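PDB 5ZI1: insecticidal crystal protein Cry7Cal from Bacillus thuringiensis, which acts as an insecticidal toxin against the locust Locusta migratoria manilensis, probably by binding receptors in the insect as other delta endotoxins do. Local coordinates for residues V509-L514 with L575-I580; P290-W295 with V474-T479; S341-T346 with F392-N397; A313-H318 with S444-V449. All blocks are in the same frame, centred on the assembly; numbering follows the deposited sequence.

In the fold
The N-terminal helical domain takes no part in these contacts. The chain enters them at 290-295, which opens contact 2, and next runs through 313-318, opening contact 4. Contact 3 then opens at 341-346 and closes first, at 392-397; contact 4 closes at 444-449 and contact 2 at 474-479. These three loops are therefore nested, and none crosses another. Contacts 3 and 4 touch, and join sheets of the beta-prism domain to one another. Contact 2 ties the start of strand 294-306 to the C-terminal beta-sandwich. Contact 1 follows in series, pairing strands within that sandwich, next to strand 478-479 of contact 2.

Contact 1. Residues V509-L514 with L575-I580; sequences VFRMRL and LSMLYI
Leu578 sets its CB over one face of the Phe510 ring, 3.9 Å from the ring centroid, inside an antiparallel strand pair of the jelly-roll beta-sandwich that forms the C-terminal domain of this toxin fragment. The ring gets there because Phe510 CG stands between the backbone N and the carbonyl carbon (chi1 69°), which swings it back against strand 575-580. One residue earlier, Val509 CG2 meets Ile580 CG1 at 3.5 Å and runs alongside Leu578 CD2. Met512 and Ser576 exchange two backbone bonds: Met512 N reaches Ser576 O at 2.9 Å and Ser576 N reaches Met512 O at 2.8 Å. Further along, Val509 N donates to Leu578 O (2.9 Å), while the bond from Leu578 N to Phe510 O is weak. On the opposite face of the sheet Arg511 and Met577 lie side by side, and the guanidinium is held by a salt bridge to Glu478. Val509 and Phe510 rest on Leu497 of strand 496-500, in the other sheet of the sandwich. Ser576 OG turns to Ala573 O, and Leu514 CD2 presses tightly on Ser576 CB, at 3.4 Å.

Contact 2. Residues P290-W295 with V474-T479; sequences PGLFQW and VKAFET
Leu292 carries CG beside its own backbone N (chi1 -55°), and this sends both methyls into the bend of 474-479. CD1 settles against the peptide link between Phe477 and Glu478, 3.7 Å from Phe477 C. Leu292 CD2 turns to Ala476 CB at 4.1 Å, and both methyls touch Thr479 CG2, each at 3.9 Å; the leucine and threonine side chains overlap while pointing opposite ways. In Phe293, by contrast, CG is anti to the backbone N (chi1 -176°), which carries the ring away from 474-479 and leaves CB near Val474 O. The ring then points CE2 at the centre of the Trp295 face.

One backbone bond fastens the two segments: Phe293 N donates to Val474 O at 2.8 Å. It is nearly straight at the hydrogen (169°), although the nitrogen sits well above the carbonyl plane. Lys475 curls back so that its CE lies at the edge of the Trp295 indole, 4.5 Å from CZ2.

The contact is part of the interface between the central beta-prism domain, where 290-295 leads into strand 294-306, and the C-terminal beta-sandwich. On the sandwich side, a classic beta bulge sets Phe477 and Glu478 together across from Arg511. Leu292 is further packed by Tyr324 and Ile486. One atom past that CE, Lys475 NZ is gripped by Glu248 in a salt bridge and by Arg458 O and Asn461 OD1. With a carboxylate and two further oxygens around it, the ammonium probably keeps its charge although the lysine is buried.

Contact 3. Residues S341-T346 with F392-N397; sequences STLSHT and FSFSNN
Phe392 and His345 meet first, at neighbouring edges of two antiparallel sheets in the beta-prism that makes up the central domain of the toxin. Phe392 lies one residue before the end of edge strand 387-393 of one sheet, and His345 lies on strand 343-348, the edge of the other. The imidazole leans on the base of the phenylalanine, with His345 CD2 3.7 Å from Phe392 CB. The two rings are obliquely turned, their planes at 47° and their centroids 5.8 Å apart. Phe392 has CG between its backbone N and carbonyl carbon (chi1 61°), and its ring reaches inward to Leu376 and to Trp315.

Two residues on, Phe394 puts its ring between the sheets. Phe392 CD1 stands over one face, near the rim. Leu343 covers the opposite face, its CB 4.1 Å from the Phe394 ring centroid in a CH-pi contact. The leucine runs counter to the ring's own direction, which brings Leu343 CD1 to 3.9 Å from Phe394 CG. The bulge at Thr342 and Leu343, both facing Ala303, occurs just where this side chain starts. Ala303 and Ala313 give Phe394 further apolar neighbours.

After Phe394 the chain leaves strand 343-348 behind and turns to strand 312-324, where Ser395 O takes a probable hydrogen bond from Ala313 N at 2.9 Å.

Contact 4. Residues A313-H318 with S444-V449; sequences AIWTGH and SGTIPV
Ile314 and Gly445 bring their CA atoms to 4.9 Å where the chain from Ile314 to His318 meets that from Ser444 to Pro448, the two running in directions 54° apart. Gly445, at a positive phi of 98°, directs its CA-H at Trp315 O, with Gly445 CA 3.5 Å from that oxygen. A water bridges the backbones alongside: Trp315 N donates to it at 2.9 Å, and it donates in turn to Thr446 O at 3.0 Å. Thr446 turns its side chain toward Trp315 and, more loosely, His318. With OG1 beside the backbone N (chi1 -60°), Thr446 CG2 is left anti to that nitrogen and comes within 3.7 Å of Trp315 CE3. Both segments belong to the beta-prism domain; here strand 312-324 of one sheet packs on the lead-in to strand 448-454 of another. Pro448 crosses the indole at about a right angle and lays CG over one face, 3.9 Å from the centroid of the Trp315 six-membered ring, while Trp315 NE1 is bonded to Val373 O. The His318 ring stacks on Tyr335 and holds Val435 O through NE2. At the ring edge, in its plane, a second water links His318 ND1, at 2.8 Å, to Thr446 OG1, at 2.7 Å.

Contact 1. Residues V509-L514 with L575-I580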
loop_
_atom_site.group_PDB
_atom_site.type_symbol
_atom_site.label_atom_id
_atom_site.label_comp_id
_atom_site.label_asym_id
_atom_site.label_seq_id
_atom_site.Cartn_x
_atom_site.Cartn_y
_atom_site.Cartn_z
ATOM N N VAL A 509 10.361 4.593 22.939
ATOM C CA VAL A 509 10.387 3.850 21.681
ATOM C C VAL A 509 10.477 4.800 20.494
ATOM O O VAL A 509 11.392 4.685 19.668
ATOM C CB VAL A 509 9.162 2.934 21.541
ATOM C CG1 VAL A 509 9.169 2.268 20.174
ATOM C CG2 VAL A 509 9.124 1.899 22.678
ATOM N N PHE A 510 9.535 5.739 20.377
ATOM C CA PHE A 510 9.577 6.643 19.236
ATOM C C PHE A 510 9.027 8.010 19.612
ATOM O O PHE A 510 8.411 8.190 20.668
ATOM C CB PHE A 510 8.833 6.055 18.022
ATOM C CG PHE A 510 7.322 5.964 18.169
ATOM C CD1 PHE A 510 6.527 7.099 18.197
ATOM C CD2 PHE A 510 6.697 4.729 18.187
ATOM C CE1 PHE A 510 5.152 7.005 18.290
ATOM C CE2 PHE A 510 5.323 4.636 18.272
ATOM C CZ PHE A 510 4.551 5.775 18.325
ATOM N N ARG A 511 9.249 8.979 18.714
ATOM C CA ARG A 511 8.613 10.287 18.806
ATOM C C ARG A 511 7.787 10.557 17.564
ATOM O O ARG A 511 8.177 10.201 16.456
ATOM C CB ARG A 511 9.601 11.429 18.894
ATOM C CG ARG A 511 10.956 11.054 19.370
ATOM C CD ARG A 511 11.614 12.269 19.886
ATOM N NE ARG A 511 12.960 12.006 20.377
ATOM C CZ ARG A 511 13.433 12.524 21.499
ATOM N NH1 ARG A 511 14.665 12.238 21.882
ATOM N NH2 ARG A 511 12.654 13.318 22.234
ATOM N N MET A 512 6.706 11.297 17.753
ATOM C CA MET A 512 5.758 11.591 16.695
ATOM C C MET A 512 5.166 12.960 16.980
ATOM O O MET A 512 4.908 13.288 18.142
ATOM C CB MET A 512 4.687 10.500 16.659
ATOM C CG MET A 512 3.587 10.682 15.654
ATOM S SD MET A 512 2.423 9.289 15.787
ATOM C CE MET A 512 3.335 7.964 14.996
ATOM N N ARG A 513 4.989 13.770 15.932
ATOM C CA ARG A 513 4.334 15.068 16.062
ATOM C C ARG A 513 2.918 14.968 15.522
ATOM O O ARG A 513 2.700 14.404 14.449
ATOM C CB ARG A 513 5.090 16.180 15.328
ATOM C CG ARG A 513 6.457 16.481 15.905
ATOM C CD ARG A 513 6.929 17.928 15.627
ATOM N NE ARG A 513 8.090 18.221 16.464
ATOM C CZ ARG A 513 9.348 17.992 16.104
ATOM N NH1 ARG A 513 9.612 17.503 14.897
ATOM N NH2 ARG A 513 10.344 18.267 16.938
ATOM N N LEU A 514 1.965 15.525 16.256
ATOM C CA LEU A 514 0.566 15.485 15.865
ATOM C C LEU A 514 0.085 16.896 15.557
ATOM O O LEU A 514 0.657 17.877 16.028
ATOM C CB LEU A 514 -0.304 14.850 16.966
ATOM C CG LEU A 514 -0.080 13.395 17.410
ATOM C CD1 LEU A 514 -0.134 12.395 16.247
ATOM C CD2 LEU A 514 1.231 13.251 18.139
ATOM N N LEU A 575 3.683 16.727 20.746
ATOM C CA LEU A 575 4.876 15.889 20.670
ATOM C C LEU A 575 4.593 14.638 21.498
ATOM O O LEU A 575 4.689 14.664 22.728
ATOM C CB LEU A 575 6.104 16.643 21.170
ATOM C CG LEU A 575 7.400 15.846 21.351
ATOM C CD1 LEU A 575 7.807 15.123 20.072
ATOM C CD2 LEU A 575 8.536 16.709 21.841
ATOM N N SER A 576 4.227 13.544 20.836
ATOM C CA SER A 576 3.804 12.331 21.524
ATOM C C SER A 576 4.869 11.257 21.428
ATOM O O SER A 576 5.472 11.053 20.366
ATOM C CB SER A 576 2.504 11.770 20.958
ATOM O OG SER A 576 1.411 12.612 21.245
ATOM N N MET A 577 5.065 10.558 22.540
ATOM C CA MET A 577 6.049 9.504 22.664
ATOM C C MET A 577 5.345 8.236 23.104
ATOM O O MET A 577 4.423 8.289 23.923
ATOM C CB MET A 577 7.142 9.879 23.668
ATOM C CG MET A 577 8.416 10.394 23.016
ATOM S SD MET A 577 8.783 12.132 23.296
ATOM C CE MET A 577 7.188 12.893 23.046
ATOM N N LEU A 578 5.753 7.107 22.525
ATOM C CA LEU A 578 5.349 5.800 23.017
ATOM C C LEU A 578 6.499 5.244 23.833
ATOM O O LEU A 578 7.666 5.407 23.463
ATOM C CB LEU A 578 4.994 4.829 21.885
ATOM C CG LEU A 578 4.390 3.491 22.356
ATOM C CD1 LEU A 578 3.179 3.106 21.523
ATOM C CD2 LEU A 578 5.402 2.366 22.355
ATOM N N TYR A 579 6.165 4.609 24.955
ATOM C CA TYR A 579 7.157 4.085 25.874
ATOM C C TYR A 579 6.871 2.619 26.149
ATOM O O TYR A 579 5.720 2.186 26.154
ATOM C CB TYR A 579 7.159 4.840 27.215
ATOM C CG TYR A 579 7.340 6.330 27.129
ATOM C CD1 TYR A 579 6.266 7.159 26.884
ATOM C CD2 TYR A 579 8.581 6.908 27.330
ATOM C CE1 TYR A 579 6.423 8.527 26.817
ATOM C CE2 TYR A 579 8.753 8.282 27.263
ATOM C CZ TYR A 579 7.666 9.086 27.009
ATOM O OH TYR A 579 7.812 10.456 26.943
ATOM N N ILE A 580 7.938 1.869 26.388
ATOM C CA ILE A 580 7.875 0.540 26.969
ATOM C C ILE A 580 8.586 0.637 28.303
ATOM O O ILE A 580 9.767 0.995 28.349
ATOM C CB ILE A 580 8.540 -0.520 26.081
ATOM C CG1 ILE A 580 7.812 -0.657 24.742
ATOM C CG2 ILE A 580 8.604 -1.859 26.810
ATOM C CD1 ILE A 580 6.389 -1.142 24.868
#

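Contact 2. Residues P290-W295 with V474-T479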
loop_
_atom_site.group_PDB
_atom_site.type_symbol
_atom_site.label_atom_id
_atom_site.label_comp_id
_atom_site.label_asym_id
_atom_site.label_seq_id
_atom_site.Cartn_x
_atom_site.Cartn_y
_atom_site.Cartn_z
ATOM N N PRO A 290 13.305 -0.772 4.956
ATOM C CA PRO A 290 12.175 -0.141 5.654
ATOM C C PRO A 290 12.657 0.951 6.598
ATOM O O PRO A 290 13.686 0.814 7.260
ATOM C CB PRO A 290 11.548 -1.300 6.438
ATOM C CG PRO A 290 12.059 -2.539 5.786
ATOM C CD PRO A 290 13.419 -2.205 5.274
ATOM N N GLY A 291 11.906 2.045 6.664
ATOM C CA GLY A 291 12.156 3.045 7.679
ATOM C C GLY A 291 10.888 3.791 8.037
ATOM O O GLY A 291 9.797 3.483 7.552
ATOM N N LEU A 292 11.046 4.786 8.906
ATOM C CA LEU A 292 10.005 5.782 9.106
ATOM C C LEU A 292 9.591 6.377 7.766
ATOM O O LEU A 292 10.381 6.436 6.821
ATOM C CB LEU A 292 10.519 6.867 10.047
ATOM C CG LEU A 292 11.025 6.249 11.362
ATOM C CD1 LEU A 292 11.698 7.291 12.233
ATOM C CD2 LEU A 292 9.869 5.579 12.105
ATOM N N PHE A 293 8.336 6.790 7.658
ATOM C CA PHE A 293 7.870 7.249 6.360
ATOM C C PHE A 293 8.621 8.531 5.972
ATOM O O PHE A 293 8.921 9.371 6.825
ATOM C CB PHE A 293 6.353 7.465 6.407
ATOM C CG PHE A 293 5.766 7.851 5.086
ATOM C CD1 PHE A 293 5.285 6.880 4.222
ATOM C CD2 PHE A 293 5.744 9.196 4.678
ATOM C CE1 PHE A 293 4.753 7.234 2.962
ATOM C CE2 PHE A 293 5.223 9.560 3.425
ATOM C CZ PHE A 293 4.717 8.585 2.575
ATOM N N GLN A 294 8.951 8.681 4.682
ATOM C CA GLN A 294 9.844 9.749 4.235
ATOM C C GLN A 294 9.257 10.515 3.061
ATOM O O GLN A 294 8.758 9.922 2.099
ATOM C CB GLN A 294 11.219 9.211 3.821
ATOM C CG GLN A 294 12.023 8.569 4.916
ATOM C CD GLN A 294 13.380 8.074 4.421
ATOM O OE1 GLN A 294 14.364 8.795 4.471
ATOM N NE2 GLN A 294 13.432 6.839 3.947
ATOM N N TRP A 295 9.345 11.840 3.132
ATOM C CA TRP A 295 8.815 12.731 2.110
ATOM C C TRP A 295 9.974 13.236 1.266
ATOM O O TRP A 295 10.974 13.712 1.814
ATOM C CB TRP A 295 8.060 13.901 2.736
ATOM C CG TRP A 295 7.000 13.425 3.665
ATOM C CD1 TRP A 295 7.157 13.046 4.970
ATOM C CD2 TRP A 295 5.621 13.217 3.347
ATOM N NE1 TRP A 295 5.953 12.642 5.486
ATOM C CE2 TRP A 295 4.996 12.733 4.511
ATOM C CE3 TRP A 295 4.858 13.395 2.191
ATOM C CZ2 TRP A 295 3.637 12.430 4.555
ATOM C CZ3 TRP A 295 3.517 13.112 2.233
ATOM C CH2 TRP A 295 2.914 12.625 3.411
ATOM N N VAL A 474 5.112 4.124 11.797
ATOM C CA VAL A 474 6.171 4.665 10.957
ATOM C C VAL A 474 5.950 6.130 10.604
ATOM O O VAL A 474 6.877 6.767 10.106
ATOM C CB VAL A 474 6.370 3.815 9.683
ATOM C CG1 VAL A 474 6.855 2.434 10.062
ATOM C CG2 VAL A 474 5.097 3.721 8.880
ATOM N N LYS A 475 4.768 6.701 10.890
ATOM C CA LYS A 475 4.582 8.147 10.763
ATOM C C LYS A 475 5.352 8.939 11.820
ATOM O O LYS A 475 5.363 10.175 11.751
ATOM C CB LYS A 475 3.098 8.522 10.827
ATOM C CG LYS A 475 2.235 7.982 9.671
ATOM C CD LYS A 475 2.696 8.534 8.314
ATOM C CE LYS A 475 2.499 10.055 8.195
ATOM N NZ LYS A 475 1.062 10.473 8.019
ATOM N N ALA A 476 5.998 8.269 12.775
ATOM C CA ALA A 476 6.954 8.901 13.677
ATOM C C ALA A 476 8.054 9.621 12.890
ATOM O O ALA A 476 8.176 9.487 11.668
ATOM C CB ALA A 476 7.596 7.861 14.591
ATOM N N PHE A 477 8.880 10.389 13.623
ATOM C CA PHE A 477 10.060 11.022 13.043
ATOM C C PHE A 477 11.356 10.638 13.737
ATOM O O PHE A 477 12.432 11.025 13.259
ATOM C CB PHE A 477 9.925 12.555 13.041
ATOM C CG PHE A 477 10.066 13.188 14.398
ATOM C CD1 PHE A 477 11.313 13.560 14.882
ATOM C CD2 PHE A 477 8.947 13.422 15.182
ATOM C CE1 PHE A 477 11.442 14.135 16.126
ATOM C CE2 PHE A 477 9.069 13.997 16.426
ATOM C CZ PHE A 477 10.319 14.353 16.900
ATOM N N GLU A 478 11.292 9.890 14.834
ATOM C CA GLU A 478 12.492 9.425 15.511
ATOM C C GLU A 478 12.159 8.173 16.320
ATOM O O GLU A 478 11.047 8.026 16.836
ATOM C CB GLU A 478 13.069 10.512 16.416
ATOM C CG GLU A 478 14.376 10.142 17.107
ATOM C CD GLU A 478 14.984 11.328 17.851
ATOM O OE1 GLU A 478 14.992 12.447 17.286
ATOM O OE2 GLU A 478 15.443 11.146 19.004
ATOM N N THR A 479 13.134 7.271 16.396
ATOM C CA THR A 479 13.064 6.071 17.213
ATOM C C THR A 479 14.324 5.997 18.061
ATOM O O THR A 479 15.313 6.690 17.797
ATOM C CB THR A 479 12.951 4.782 16.376
ATOM O OG1 THR A 479 14.195 4.544 15.709
ATOM C CG2 THR A 479 11.840 4.878 15.342
#

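Contact 3. Residues S341-T346 with F392-N397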
loop_
_atom_site.group_PDB
_atom_site.type_symbol
_atom_site.label_atom_id
_atom_site.label_comp_id
_atom_site.label_asym_id
_atom_site.label_seq_id
_atom_site.Cartn_x
_atom_site.Cartn_y
_atom_site.Cartn_z
ATOM N N SER A 341 31.667 14.890 -13.709
ATOM C CA SER A 341 30.411 15.432 -14.191
ATOM C C SER A 341 30.606 16.878 -14.623
ATOM O O SER A 341 31.348 17.635 -13.995
ATOM C CB SER A 341 29.346 15.366 -13.105
ATOM O OG SER A 341 29.697 16.232 -12.040
ATOM N N THR A 342 29.924 17.252 -15.700
ATOM C CA THR A 342 29.901 18.620 -16.208
ATOM C C THR A 342 28.488 19.183 -16.215
ATOM O O THR A 342 28.283 20.321 -16.663
ATOM C CB THR A 342 30.479 18.680 -17.634
ATOM O OG1 THR A 342 29.718 17.815 -18.486
ATOM C CG2 THR A 342 31.926 18.226 -17.659
ATOM N N LEU A 343 27.505 18.403 -15.753
ATOM C CA LEU A 343 26.099 18.769 -15.812
ATOM C C LEU A 343 25.453 18.419 -14.484
ATOM O O LEU A 343 25.866 17.473 -13.803
ATOM C CB LEU A 343 25.357 18.059 -16.952
ATOM C CG LEU A 343 25.979 18.106 -18.352
ATOM C CD1 LEU A 343 25.424 16.989 -19.241
ATOM C CD2 LEU A 343 25.780 19.477 -19.013
ATOM N N SER A 344 24.419 19.183 -14.139
ATOM C CA SER A 344 23.802 19.107 -12.827
ATOM C C SER A 344 22.400 19.680 -12.909
ATOM O O SER A 344 22.186 20.706 -13.550
ATOM C CB SER A 344 24.622 19.872 -11.788
ATOM O OG SER A 344 23.943 19.922 -10.544
ATOM N N HIS A 345 21.449 19.012 -12.265
ATOM C CA HIS A 345 20.125 19.588 -12.098
ATOM C C HIS A 345 19.599 19.226 -10.722
ATOM O O HIS A 345 19.782 18.103 -10.244
ATOM C CB HIS A 345 19.146 19.120 -13.176
ATOM C CG HIS A 345 17.879 19.920 -13.217
ATOM N ND1 HIS A 345 16.822 19.697 -12.351
ATOM C CD2 HIS A 345 17.510 20.961 -14.006
ATOM C CE1 HIS A 345 15.851 20.555 -12.622
ATOM N NE2 HIS A 345 16.245 21.333 -13.623
ATOM N N THR A 346 18.959 20.188 -10.080
ATOM C CA THR A 346 18.362 19.971 -8.771
ATOM C C THR A 346 16.871 20.240 -8.888
ATOM O O THR A 346 16.461 21.338 -9.276
ATOM C CB THR A 346 19.012 20.856 -7.707
ATOM O OG1 THR A 346 20.408 20.545 -7.614
ATOM C CG2 THR A 346 18.378 20.608 -6.347
ATOM N N PHE A 392 15.054 18.445 -16.870
ATOM C CA PHE A 392 16.362 18.683 -17.453
ATOM C C PHE A 392 16.414 17.924 -18.764
ATOM O O PHE A 392 15.839 16.836 -18.891
ATOM C CB PHE A 392 17.542 18.259 -16.539
ATOM C CG PHE A 392 17.581 16.785 -16.195
ATOM C CD1 PHE A 392 18.093 15.850 -17.086
ATOM C CD2 PHE A 392 17.164 16.350 -14.949
ATOM C CE1 PHE A 392 18.146 14.497 -16.767
ATOM C CE2 PHE A 392 17.213 14.996 -14.613
ATOM C CZ PHE A 392 17.699 14.070 -15.523
ATOM N N SER A 393 17.076 18.524 -19.745
ATOM C CA SER A 393 17.239 17.936 -21.068
ATOM C C SER A 393 18.702 18.082 -21.443
ATOM O O SER A 393 19.170 19.196 -21.705
ATOM C CB SER A 393 16.334 18.606 -22.092
ATOM O OG SER A 393 16.117 17.736 -23.188
ATOM N N PHE A 394 19.424 16.969 -21.417
ATOM C CA PHE A 394 20.849 16.941 -21.683
ATOM C C PHE A 394 21.109 16.428 -23.090
ATOM O O PHE A 394 20.242 15.831 -23.732
ATOM C CB PHE A 394 21.568 16.066 -20.665
ATOM C CG PHE A 394 21.524 16.601 -19.274
ATOM C CD1 PHE A 394 21.562 17.965 -19.047
ATOM C CD2 PHE A 394 21.437 15.740 -18.188
ATOM C CE1 PHE A 394 21.515 18.466 -17.759
ATOM C CE2 PHE A 394 21.402 16.227 -16.901
ATOM C CZ PHE A 394 21.441 17.596 -16.684
ATOM N N SER A 395 22.345 16.626 -23.541
ATOM C CA SER A 395 22.683 16.351 -24.929
ATOM C C SER A 395 22.369 14.907 -25.271
ATOM O O SER A 395 22.505 14.008 -24.441
ATOM C CB SER A 395 24.157 16.619 -25.202
ATOM O OG SER A 395 24.872 15.396 -25.155
ATOM N N ASN A 396 21.924 14.697 -26.502
ATOM C CA ASN A 396 21.558 13.378 -26.988
ATOM C C ASN A 396 21.263 13.469 -28.481
ATOM O O ASN A 396 20.275 14.086 -28.890
ATOM C CB ASN A 396 20.352 12.835 -26.205
ATOM C CG ASN A 396 19.809 11.561 -26.785
ATOM O OD1 ASN A 396 20.505 10.845 -27.513
ATOM N ND2 ASN A 396 18.553 11.263 -26.471
ATOM N N ASN A 397 22.123 12.879 -29.302
ATOM C CA ASN A 397 21.891 12.837 -30.737
ATOM C C ASN A 397 21.598 11.425 -31.219
ATOM O O ASN A 397 21.739 11.145 -32.419
ATOM C CB ASN A 397 23.073 13.445 -31.509
ATOM C CG ASN A 397 24.351 12.611 -31.419
ATOM O OD1 ASN A 397 24.360 11.453 -30.962
ATOM N ND2 ASN A 397 25.444 13.199 -31.877
#

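Contact 4. Residues A313-H318 with S444-V449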
loop_
_atom_site.group_PDB
_atom_site.type_symbol
_atom_site.label_atom_id
_atom_site.label_comp_id
_atom_site.label_asym_id
_atom_site.label_seq_id
_atom_site.Cartn_x
_atom_site.Cartn_y
_atom_site.Cartn_z
ATOM N N ALA A 313 24.489 12.487 -22.923
ATOM C CA ALA A 313 24.820 12.528 -21.510
ATOM C C ALA A 313 24.402 11.225 -20.833
ATOM O O ALA A 313 23.488 10.533 -21.290
ATOM C CB ALA A 313 24.148 13.722 -20.843
ATOM N N ILE A 314 25.129 10.881 -19.762
ATOM C CA ILE A 314 24.831 9.774 -18.864
ATOM C C ILE A 314 25.017 10.293 -17.447
ATOM O O ILE A 314 25.880 11.140 -17.192
ATOM C CB ILE A 314 25.745 8.544 -19.084
ATOM C CG1 ILE A 314 27.199 8.910 -18.763
ATOM C CG2 ILE A 314 25.609 7.968 -20.500
ATOM C CD1 ILE A 314 28.162 7.733 -18.777
ATOM N N TRP A 315 24.219 9.769 -16.510
ATOM C CA TRP A 315 24.376 10.202 -15.126
ATOM C C TRP A 315 25.677 9.652 -14.574
ATOM O O TRP A 315 26.021 8.497 -14.810
ATOM C CB TRP A 315 23.229 9.721 -14.224
ATOM C CG TRP A 315 21.855 10.145 -14.603
ATOM C CD1 TRP A 315 21.459 10.680 -15.787
ATOM C CD2 TRP A 315 20.683 10.054 -13.791
ATOM N NE1 TRP A 315 20.110 10.928 -15.768
ATOM C CE2 TRP A 315 19.612 10.560 -14.548
ATOM C CE3 TRP A 315 20.440 9.607 -12.492
ATOM C CZ2 TRP A 315 18.315 10.619 -14.058
ATOM C CZ3 TRP A 315 19.150 9.671 -12.003
ATOM C CH2 TRP A 315 18.105 10.171 -12.782
ATOM N N THR A 316 26.405 10.487 -13.834
ATOM C CA THR A 316 27.532 9.994 -13.053
ATOM C C THR A 316 27.121 9.648 -11.622
ATOM O O THR A 316 27.765 8.811 -10.972
ATOM C CB THR A 316 28.638 11.046 -13.024
ATOM O OG1 THR A 316 28.177 12.192 -12.296
ATOM C CG2 THR A 316 29.002 11.500 -14.462
ATOM N N GLY A 317 26.083 10.299 -11.113
ATOM C CA GLY A 317 25.617 10.062 -9.759
ATOM C C GLY A 317 24.333 10.827 -9.541
ATOM O O GLY A 317 23.887 11.596 -10.397
ATOM N N HIS A 318 23.735 10.606 -8.376
ATOM C CA HIS A 318 22.557 11.375 -8.004
ATOM C C HIS A 318 22.352 11.256 -6.503
ATOM O O HIS A 318 22.950 10.411 -5.831
ATOM C CB HIS A 318 21.313 10.924 -8.772
ATOM C CG HIS A 318 20.712 9.648 -8.267
ATOM N ND1 HIS A 318 21.190 8.406 -8.630
ATOM C CD2 HIS A 318 19.661 9.424 -7.441
ATOM C CE1 HIS A 318 20.455 7.475 -8.047
ATOM N NE2 HIS A 318 19.520 8.066 -7.325
ATOM N N SER A 444 28.814 1.966 -17.643
ATOM C CA SER A 444 28.787 3.334 -17.145
ATOM C C SER A 444 27.394 3.887 -17.369
ATOM O O SER A 444 26.692 3.462 -18.294
ATOM C CB SER A 444 29.806 4.231 -17.873
ATOM O OG SER A 444 30.751 4.802 -16.981
ATOM N N GLY A 445 27.016 4.861 -16.539
ATOM C CA GLY A 445 25.710 5.496 -16.618
ATOM C C GLY A 445 24.721 4.928 -15.616
ATOM O O GLY A 445 24.716 3.722 -15.380
ATOM N N THR A 446 23.882 5.772 -15.016
ATOM C CA THR A 446 22.907 5.325 -14.025
ATOM C C THR A 446 21.643 4.816 -14.709
ATOM O O THR A 446 21.053 5.515 -15.540
ATOM C CB THR A 446 22.538 6.475 -13.078
ATOM O OG1 THR A 446 23.700 6.952 -12.382
ATOM C CG2 THR A 446 21.485 6.037 -12.083
ATOM N N ILE A 447 21.210 3.613 -14.338
ATOM C CA ILE A 447 19.840 3.175 -14.606
ATOM C C ILE A 447 19.003 3.472 -13.366
ATOM O O ILE A 447 19.040 2.696 -12.400
ATOM C CB ILE A 447 19.776 1.682 -14.952
ATOM C CG1 ILE A 447 20.661 1.360 -16.158
ATOM C CG2 ILE A 447 18.353 1.274 -15.260
ATOM C CD1 ILE A 447 20.659 -0.111 -16.484
ATOM N N PRO A 448 18.243 4.564 -13.340
ATOM C CA PRO A 448 17.508 4.930 -12.125
ATOM C C PRO A 448 16.213 4.148 -11.982
ATOM O O PRO A 448 15.666 3.604 -12.942
ATOM C CB PRO A 448 17.217 6.420 -12.331
ATOM C CG PRO A 448 17.621 6.718 -13.792
ATOM C CD PRO A 448 17.887 5.435 -14.462
ATOM N N VAL A 449 15.724 4.076 -10.752
ATOM C CA VAL A 449 14.430 3.457 -10.495
ATOM C C VAL A 449 13.650 4.380 -9.575
ATOM O O VAL A 449 14.180 4.843 -8.558
ATOM C CB VAL A 449 14.557 2.053 -9.879
ATOM C CG1 VAL A 449 13.242 1.319 -9.994
ATOM C CG2 VAL A 449 15.650 1.268 -10.537
HETATM O O HOH W 1 22.583 7.455 -17.244
HETATM O O HOH W 2 23.568 7.589 -9.775
#